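PDB 6SBF: MstE from Scytonema sp. PCC 10023, which probably cyclises isoprenoid chains into polycyclic merosterol-type scaffolds as a single-domain class II terpene cyclase. Local coordinates for residues 242-254 against 283-295. The protein carries 1 engineered substitution. Numbering follows the deposited sequence. Where two conformers were deposited one is given.
Sequences VAWGLKRLCPQGF and EVKAARAAAIGWL
In the alpha6-alpha6 barrel of this cyclase, the end of helix 235-248 and the turn that follows it pack on helix 282-298, where Leu246, Leu249, Gly253 and Phe254 meet Glu283, Ala287, Ala290, Ala291 and Trp294. The axes of segments 242-248 and 283-295 approach to 10.4 Å at 46°, a separation that Leu246 spans, its CG anti to the backbone N and so carried across to helix 282-298. Leu246 forks at CG, and its two methyls reach different partners: CD1 sits 3.5 Å from Ala287 CB, while CD2 lies against the extended stem and carboxylate carbon of Glu283, whose side chain crosses it at about a right angle. Val242 CG1 and Val284 CG2 meet beside it in an apolar contact. Leu249, the first residue to leave the helix, puts CD2 3.2 Å from Ala287 O and also near the methyls of Ala287 and Ala291. Small alanines on this side of helix 282-298 let the turn come close.

The type I turn Cys250 to Gly253 brings the chain closest at Gly253, whose CA is 4.1 Å from Ala291 CA. Its phi is positive, and a beta carbon would strike Ala290 O, so glycine suits the place. Gly253 O receives a CA-H...O contact from Ala291 CA (3.2 Å, 165° at H). Beyond it Phe254 CB stands over the six-membered ring of Trp294, 3.5 Å from its centroid, a CH-pi contact almost along the ring normal. The two aromatic planes are inclined at 48°, with Thr268 of helix 265-275 touching both side chains.

No conventional hydrogen bond crosses between the segments, and the buried Gly253 O has no hydrogen-bond partner in the model, a lack the CA-H of Ala291 can only partly offset, so cohesion rests on van der Waals fit, CH-pi and weak CA-H...O contacts.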
ATOM      1  N   VAL A 242       7.914   6.246 -14.577  1.00 13.37           N
ATOM      2  CA  VAL A 242       6.685   6.572 -15.337  1.00 13.68           C
ATOM      3  C   VAL A 242       6.680   5.849 -16.697  1.00 13.63           C
ATOM      4  O   VAL A 242       5.641   5.314 -17.086  1.00 14.36           O
ATOM      5  CB  VAL A 242       6.537   8.099 -15.499  1.00 13.61           C
ATOM      6  CG1 VAL A 242       5.425   8.449 -16.457  1.00 15.90           C
ATOM      7  CG2 VAL A 242       6.297   8.778 -14.156  1.00 15.05           C
ATOM      8  N   ALA A 243       7.798   5.828 -17.398  1.00 13.71           N
ATOM      9  CA  ALA A 243       7.889   5.115 -18.689  1.00 15.10           C
ATOM     10  C   ALA A 243       7.602   3.615 -18.474  1.00 14.84           C
ATOM     11  O   ALA A 243       6.928   3.022 -19.329  1.00 15.85           O
ATOM     12  CB  ALA A 243       9.253   5.322 -19.306  1.00 16.89           C
ATOM     13  N   TRP A 244       8.127   3.042 -17.399  1.00 13.62           N
ATOM     14  CA  TRP A 244       7.818   1.623 -17.078  1.00 14.07           C
ATOM     15  C   TRP A 244       6.297   1.474 -16.868  1.00 13.02           C
ATOM     16  O   TRP A 244       5.676   0.542 -17.376  1.00 13.77           O
ATOM     17  CB  TRP A 244       8.629   1.163 -15.872  1.00 13.91           C
ATOM     18  CG  TRP A 244       8.203  -0.195 -15.360  1.00 14.11           C
ATOM     19  CD1 TRP A 244       8.753  -1.398 -15.722  1.00 15.43           C
ATOM     20  CD2 TRP A 244       7.243  -0.485 -14.342  1.00 13.82           C
ATOM     21  NE1 TRP A 244       8.169  -2.408 -15.037  1.00 16.09           N
ATOM     22  CE2 TRP A 244       7.238  -1.886 -14.183  1.00 14.41           C
ATOM     23  CE3 TRP A 244       6.431   0.308 -13.516  1.00 13.77           C
ATOM     24  CZ2 TRP A 244       6.500  -2.528 -13.210  1.00 15.01           C
ATOM     25  CZ3 TRP A 244       5.670  -0.323 -12.555  1.00 13.39           C
ATOM     26  CH2 TRP A 244       5.682  -1.714 -12.446  1.00 15.41           C
ATOM     27  N   GLY A 245       5.683   2.384 -16.117  1.00 13.49           N
ATOM     28  CA  GLY A 245       4.226   2.333 -15.872  1.00 14.10           C
ATOM     29  C   GLY A 245       3.436   2.395 -17.164  1.00 13.68           C
ATOM     30  O   GLY A 245       2.423   1.718 -17.322  1.00 14.17           O
ATOM     31  N   LEU A 246       3.885   3.255 -18.075  1.00 14.95           N
ATOM     32  CA  LEU A 246       3.194   3.404 -19.366  1.00 15.70           C
ATOM     33  C   LEU A 246       3.248   2.057 -20.124  1.00 16.74           C
ATOM     34  O   LEU A 246       2.245   1.686 -20.754  1.00 19.30           O
ATOM     35  CB  LEU A 246       3.876   4.539 -20.142  1.00 19.81           C
ATOM     36  CG  LEU A 246       3.229   4.865 -21.449  1.00 20.56           C
ATOM     37  CD1 LEU A 246       1.789   5.335 -21.253  1.00 25.39           C
ATOM     38  CD2 LEU A 246       4.055   5.938 -22.109  1.00 25.58           C
ATOM     39  N   LYS A 247       4.382   1.339 -20.055  1.00 17.10           N
ATOM     40  CA  LYS A 247       4.532  -0.017 -20.680  1.00 19.19           C
ATOM     41  C   LYS A 247       3.609  -1.042 -20.005  1.00 18.23           C
ATOM     42  O   LYS A 247       3.060  -1.906 -20.658  1.00 21.34           O
ATOM     43  CB  LYS A 247       6.020  -0.425 -20.659  1.00 23.63           C
ATOM     44  CG  LYS A 247       6.360  -1.657 -21.483  1.00 39.93           C
ATOM     45  CD  LYS A 247       6.355  -3.029 -20.824  1.00 59.75           C
ATOM     46  CE  LYS A 247       6.859  -4.107 -21.779  1.00 67.59           C
ATOM     47  NZ  LYS A 247       6.128  -5.395 -21.652  1.00 71.40           N
ATOM     48  N   ARG A 248       3.490  -0.952 -18.692  1.00 15.70           N
ATOM     49  CA  ARG A 248       2.669  -1.878 -17.887  1.00 16.13           C
ATOM     50  C   ARG A 248       1.181  -1.752 -18.187  1.00 16.59           C
ATOM     51  O   ARG A 248       0.426  -2.750 -18.086  1.00 19.32           O
ATOM     52  CB  ARG A 248       2.907  -1.728 -16.395  1.00 15.28           C
ATOM     53  CG  ARG A 248       4.292  -2.114 -15.891  1.00 14.95           C
ATOM     54  CD  ARG A 248       4.548  -3.598 -15.971  1.00 15.94           C
ATOM     55  NE  ARG A 248       3.664  -4.324 -15.053  1.00 15.86           N
ATOM     56  CZ  ARG A 248       3.346  -5.608 -15.136  1.00 19.22           C
ATOM     57  NH1 ARG A 248       3.907  -6.405 -16.017  1.00 22.00           N
ATOM     58  NH2 ARG A 248       2.555  -6.152 -14.239  1.00 18.37           N
ATOM     59  N   LEU A 249       0.726  -0.559 -18.489  1.00 15.74           N
ATOM     60  CA  LEU A 249      -0.692  -0.343 -18.781  1.00 18.03           C
ATOM     61  C   LEU A 249      -0.957  -0.711 -20.238  1.00 19.88           C
ATOM     62  O   LEU A 249      -0.321  -0.214 -21.152  1.00 26.87           O
ATOM     63  CB  LEU A 249      -1.086   1.091 -18.492  1.00 19.30           C
ATOM     64  CG  LEU A 249      -2.560   1.243 -18.250  1.00 22.68           C
ATOM     65  CD1 LEU A 249      -2.931   0.827 -16.834  1.00 19.05           C
ATOM     66  CD2 LEU A 249      -3.010   2.611 -18.547  1.00 28.38           C
ATOM     67  N   CYS A 250      -1.816  -1.661 -20.481  0.50 20.05           N
ATOM     68  CA  CYS A 250      -2.093  -1.955 -21.888  0.50 22.38           C
ATOM     69  C   CYS A 250      -3.110  -0.936 -22.380  0.50 23.24           C
ATOM     70  O   CYS A 250      -3.710  -0.152 -21.618  0.50 23.19           O
ATOM     71  CB  CYS A 250      -2.614  -3.358 -22.088  0.50 25.38           C
ATOM     72  SG  CYS A 250      -4.312  -3.498 -21.512  0.50 21.65           S
ATOM     73  N   PRO A 251      -3.320  -0.943 -23.703  1.00 25.83           N
ATOM     74  CA  PRO A 251      -4.226   0.025 -24.330  1.00 27.38           C
ATOM     75  C   PRO A 251      -5.669  -0.028 -23.814  1.00 24.61           C
ATOM     76  O   PRO A 251      -6.345   0.995 -23.823  1.00 30.63           O
ATOM     77  CB  PRO A 251      -4.123  -0.310 -25.824  1.00 33.47           C
ATOM     78  CG  PRO A 251      -2.764  -0.946 -25.954  1.00 36.84           C
ATOM     79  CD  PRO A 251      -2.577  -1.751 -24.679  1.00 32.58           C
ATOM     80  N   GLN A 252      -6.101  -1.187 -23.299  1.00 23.44           N
ATOM     81  CA  GLN A 252      -7.484  -1.368 -22.803  1.00 22.38           C
ATOM     82  C   GLN A 252      -7.654  -0.731 -21.414  1.00 21.36           C
ATOM     83  O   GLN A 252      -8.782  -0.662 -20.935  1.00 22.07           O
ATOM     84  CB  GLN A 252      -7.873  -2.846 -22.761  1.00 28.32           C
ATOM     85  CG  GLN A 252      -7.866  -3.469 -24.145  1.00 37.92           C
ATOM     86  CD  GLN A 252      -6.570  -4.209 -24.395  1.00 53.38           C
ATOM     87  OE1 GLN A 252      -5.451  -3.663 -24.341  1.00 46.02           O
ATOM     88  NE2 GLN A 252      -6.725  -5.503 -24.607  1.00 65.96           N
ATOM     89  N   GLY A 253      -6.577  -0.300 -20.767  1.00 18.51           N
ATOM     90  CA  GLY A 253      -6.652   0.519 -19.561  1.00 20.12           C
ATOM     91  C   GLY A 253      -6.332  -0.239 -18.313  1.00 17.49           C
ATOM     92  O   GLY A 253      -6.664   0.251 -17.229  1.00 19.66           O
ATOM     93  N   PHE A 254      -5.659  -1.379 -18.405  1.00 16.67           N
ATOM     94  CA  PHE A 254      -5.330  -2.131 -17.189  1.00 14.66           C
ATOM     95  C   PHE A 254      -3.898  -2.658 -17.229  1.00 12.98           C
ATOM     96  O   PHE A 254      -3.284  -2.833 -18.316  1.00 15.51           O
ATOM     97  CB  PHE A 254      -6.334  -3.277 -16.992  1.00 15.74           C
ATOM     98  CG  PHE A 254      -6.460  -4.261 -18.136  1.00 13.96           C
ATOM     99  CD1 PHE A 254      -5.507  -5.251 -18.359  1.00 14.29           C
ATOM    100  CD2 PHE A 254      -7.543  -4.204 -19.000  1.00 17.77           C
ATOM    101  CE1 PHE A 254      -5.655  -6.161 -19.399  1.00 16.32           C
ATOM    102  CE2 PHE A 254      -7.675  -5.075 -20.063  1.00 19.82           C
ATOM    103  CZ  PHE A 254      -6.721  -6.047 -20.257  1.00 17.21           C
ATOM    104  N   GLU A 283       0.931  10.993 -24.068  1.00 25.19           N
ATOM    105  CA  GLU A 283       0.738   9.515 -24.040  1.00 25.34           C
ATOM    106  C   GLU A 283       0.403   9.077 -22.617  1.00 20.99           C
ATOM    107  O   GLU A 283      -0.495   8.216 -22.408  1.00 22.38           O
ATOM    108  CB  GLU A 283       1.997   8.794 -24.518  1.00 29.92           C
ATOM    109  CG  GLU A 283       1.828   7.320 -24.759  1.00 40.52           C
ATOM    110  CD  GLU A 283       3.034   6.717 -25.477  1.00 43.85           C
ATOM    111  OE1 GLU A 283       3.005   5.488 -25.812  1.00 59.97           O
ATOM    112  OE2 GLU A 283       3.992   7.487 -25.719  1.00 48.60           O
ATOM    113  N   VAL A 284       1.098   9.647 -21.642  1.00 21.97           N
ATOM    114  CA  VAL A 284       0.814   9.371 -20.211  1.00 19.18           C
ATOM    115  C   VAL A 284      -0.609   9.827 -19.859  1.00 17.83           C
ATOM    116  O   VAL A 284      -1.328   9.042 -19.231  1.00 18.13           O
ATOM    117  CB  VAL A 284       1.881   9.980 -19.293  1.00 18.80           C
ATOM    118  CG1 VAL A 284       1.505   9.787 -17.839  1.00 18.32           C
ATOM    119  CG2 VAL A 284       3.263   9.400 -19.555  1.00 19.54           C
ATOM    120  N   LYS A 285      -1.010  11.018 -20.286  1.00 19.19           N
ATOM    121  CA  LYS A 285      -2.358  11.533 -20.037  1.00 19.85           C
ATOM    122  C   LYS A 285      -3.375  10.526 -20.602  1.00 19.57           C
ATOM    123  O   LYS A 285      -4.406  10.221 -19.952  1.00 19.27           O
ATOM    124  CB  LYS A 285      -2.520  12.928 -20.624  1.00 24.93           C
ATOM    125  CG  LYS A 285      -3.887  13.517 -20.347  1.00 28.35           C
ATOM    126  CD  LYS A 285      -4.049  14.942 -20.829  1.00 35.71           C
ATOM    127  CE  LYS A 285      -5.101  15.704 -20.048  1.00 45.63           C
ATOM    128  NZ  LYS A 285      -5.612  16.861 -20.809  1.00 57.61           N
ATOM    129  N   ALA A 286      -3.189  10.079 -21.838  1.00 20.87           N
ATOM    130  CA  ALA A 286      -4.158   9.181 -22.476  1.00 22.98           C
ATOM    131  C   ALA A 286      -4.195   7.836 -21.711  1.00 18.57           C
ATOM    132  O   ALA A 286      -5.251   7.225 -21.638  1.00 19.01           O
ATOM    133  CB  ALA A 286      -3.792   8.968 -23.938  1.00 22.85           C
ATOM    134  N   ALA A 287      -3.058   7.356 -21.222  1.00 18.24           N
ATOM    135  CA  ALA A 287      -3.003   6.101 -20.461  1.00 18.09           C
ATOM    136  C   ALA A 287      -3.800   6.246 -19.171  1.00 16.47           C
ATOM    137  O   ALA A 287      -4.552   5.350 -18.793  1.00 16.29           O
ATOM    138  CB  ALA A 287      -1.561   5.756 -20.216  1.00 18.45           C
ATOM    139  N   ARG A 288      -3.619   7.365 -18.487  1.00 15.58           N
ATOM    140  CA  ARG A 288      -4.439   7.602 -17.291  1.00 14.95           C
ATOM    141  C   ARG A 288      -5.934   7.593 -17.596  1.00 14.48           C
ATOM    142  O   ARG A 288      -6.736   7.021 -16.800  1.00 15.25           O
ATOM    143  CB  ARG A 288      -4.065   8.900 -16.590  1.00 16.15           C
ATOM    144  CG  ARG A 288      -2.673   8.868 -15.985  1.00 18.26           C
ATOM    145  CD  ARG A 288      -2.446   9.935 -14.917  1.00 17.49           C
ATOM    146  NE  ARG A 288      -2.864  11.257 -15.393  1.00 18.40           N
ATOM    147  CZ  ARG A 288      -2.133  12.107 -16.113  1.00 20.36           C
ATOM    148  NH1 ARG A 288      -0.817  12.016 -16.177  1.00 19.80           N
ATOM    149  NH2 ARG A 288      -2.742  13.123 -16.678  1.00 23.18           N
ATOM    150  N   ALA A 289      -6.350   8.246 -18.666  1.00 16.56           N
ATOM    151  CA  ALA A 289      -7.756   8.297 -19.051  1.00 16.84           C
ATOM    152  C   ALA A 289      -8.268   6.887 -19.294  1.00 15.96           C
ATOM    153  O   ALA A 289      -9.393   6.553 -18.909  1.00 16.48           O
ATOM    154  CB  ALA A 289      -7.908   9.159 -20.278  1.00 19.52           C
ATOM    155  N   ALA A 290      -7.459   6.041 -19.935  1.00 16.36           N
ATOM    156  CA  ALA A 290      -7.851   4.630 -20.204  1.00 15.94           C
ATOM    157  C   ALA A 290      -8.004   3.843 -18.899  1.00 14.51           C
ATOM    158  O   ALA A 290      -8.969   3.091 -18.749  1.00 15.13           O
ATOM    159  CB  ALA A 290      -6.870   3.964 -21.187  1.00 18.11           C
ATOM    160  N   ALA A 291      -7.076   4.027 -17.976  1.00 14.18           N
ATOM    161  CA  ALA A 291      -7.088   3.347 -16.670  1.00 13.30           C
ATOM    162  C   ALA A 291      -8.323   3.783 -15.879  1.00 13.70           C
ATOM    163  O   ALA A 291      -9.008   2.953 -15.256  1.00 14.67           O
ATOM    164  CB  ALA A 291      -5.834   3.646 -15.914  1.00 14.99           C
ATOM    165  N   ILE A 292      -8.609   5.079 -15.900  1.00 14.51           N
ATOM    166  CA  ILE A 292      -9.829   5.586 -15.209  1.00 13.51           C
ATOM    167  C   ILE A 292     -11.041   4.876 -15.820  1.00 13.88           C
ATOM    168  O   ILE A 292     -11.941   4.413 -15.067  1.00 14.09           O
ATOM    169  CB  ILE A 292      -9.925   7.122 -15.308  1.00 15.46           C
ATOM    170  CG1 ILE A 292      -8.854   7.780 -14.452  1.00 15.70           C
ATOM    171  CG2 ILE A 292     -11.321   7.585 -14.931  1.00 16.50           C
ATOM    172  CD1 ILE A 292      -8.670   9.267 -14.771  1.00 17.58           C
ATOM    173  N   GLY A 293     -11.154   4.856 -17.145  1.00 14.46           N
ATOM    174  CA  GLY A 293     -12.341   4.257 -17.753  1.00 15.25           C
ATOM    175  C   GLY A 293     -12.487   2.791 -17.370  1.00 14.68           C
ATOM    176  O   GLY A 293     -13.603   2.321 -17.071  1.00 16.17           O
ATOM    177  N   TRP A 294     -11.389   2.049 -17.379  1.00 14.35           N
ATOM    178  CA  TRP A 294     -11.466   0.615 -17.069  1.00 14.65           C
ATOM    179  C   TRP A 294     -11.857   0.426 -15.596  1.00 13.61           C
ATOM    180  O   TRP A 294     -12.730  -0.395 -15.284  1.00 15.07           O
ATOM    181  CB  TRP A 294     -10.131  -0.044 -17.388  1.00 14.80           C
ATOM    182  CG  TRP A 294     -10.180  -1.523 -17.154  1.00 14.54           C
ATOM    183  CD1 TRP A 294     -10.653  -2.467 -18.016  1.00 17.05           C
ATOM    184  CD2 TRP A 294      -9.681  -2.198 -15.994  1.00 14.91           C
ATOM    185  NE1 TRP A 294     -10.496  -3.703 -17.429  1.00 15.49           N
ATOM    186  CE2 TRP A 294      -9.873  -3.581 -16.216  1.00 15.10           C
ATOM    187  CE3 TRP A 294      -9.057  -1.799 -14.809  1.00 14.30           C
ATOM    188  CZ2 TRP A 294      -9.503  -4.532 -15.275  1.00 15.34           C
ATOM    189  CZ3 TRP A 294      -8.670  -2.734 -13.876  1.00 13.98           C
ATOM    190  CH2 TRP A 294      -8.880  -4.093 -14.115  1.00 15.56           C
ATOM    191  N   LEU A 295     -11.255   1.232 -14.712  1.00 13.56           N
ATOM    192  CA  LEU A 295     -11.621   1.085 -13.280  1.00 14.01           C
ATOM    193  C   LEU A 295     -13.114   1.458 -13.085  1.00 13.12           C
ATOM    194  O   LEU A 295     -13.806   0.765 -12.320  1.00 14.55           O
ATOM    195  CB  LEU A 295     -10.700   1.968 -12.423  1.00 14.31           C
ATOM    196  CG  LEU A 295      -9.277   1.465 -12.320  1.00 13.50           C
ATOM    197  CD1 LEU A 295      -8.350   2.535 -11.719  1.00 13.44           C
ATOM    198  CD2 LEU A 295      -9.192   0.210 -11.485  1.00 14.62           C
TER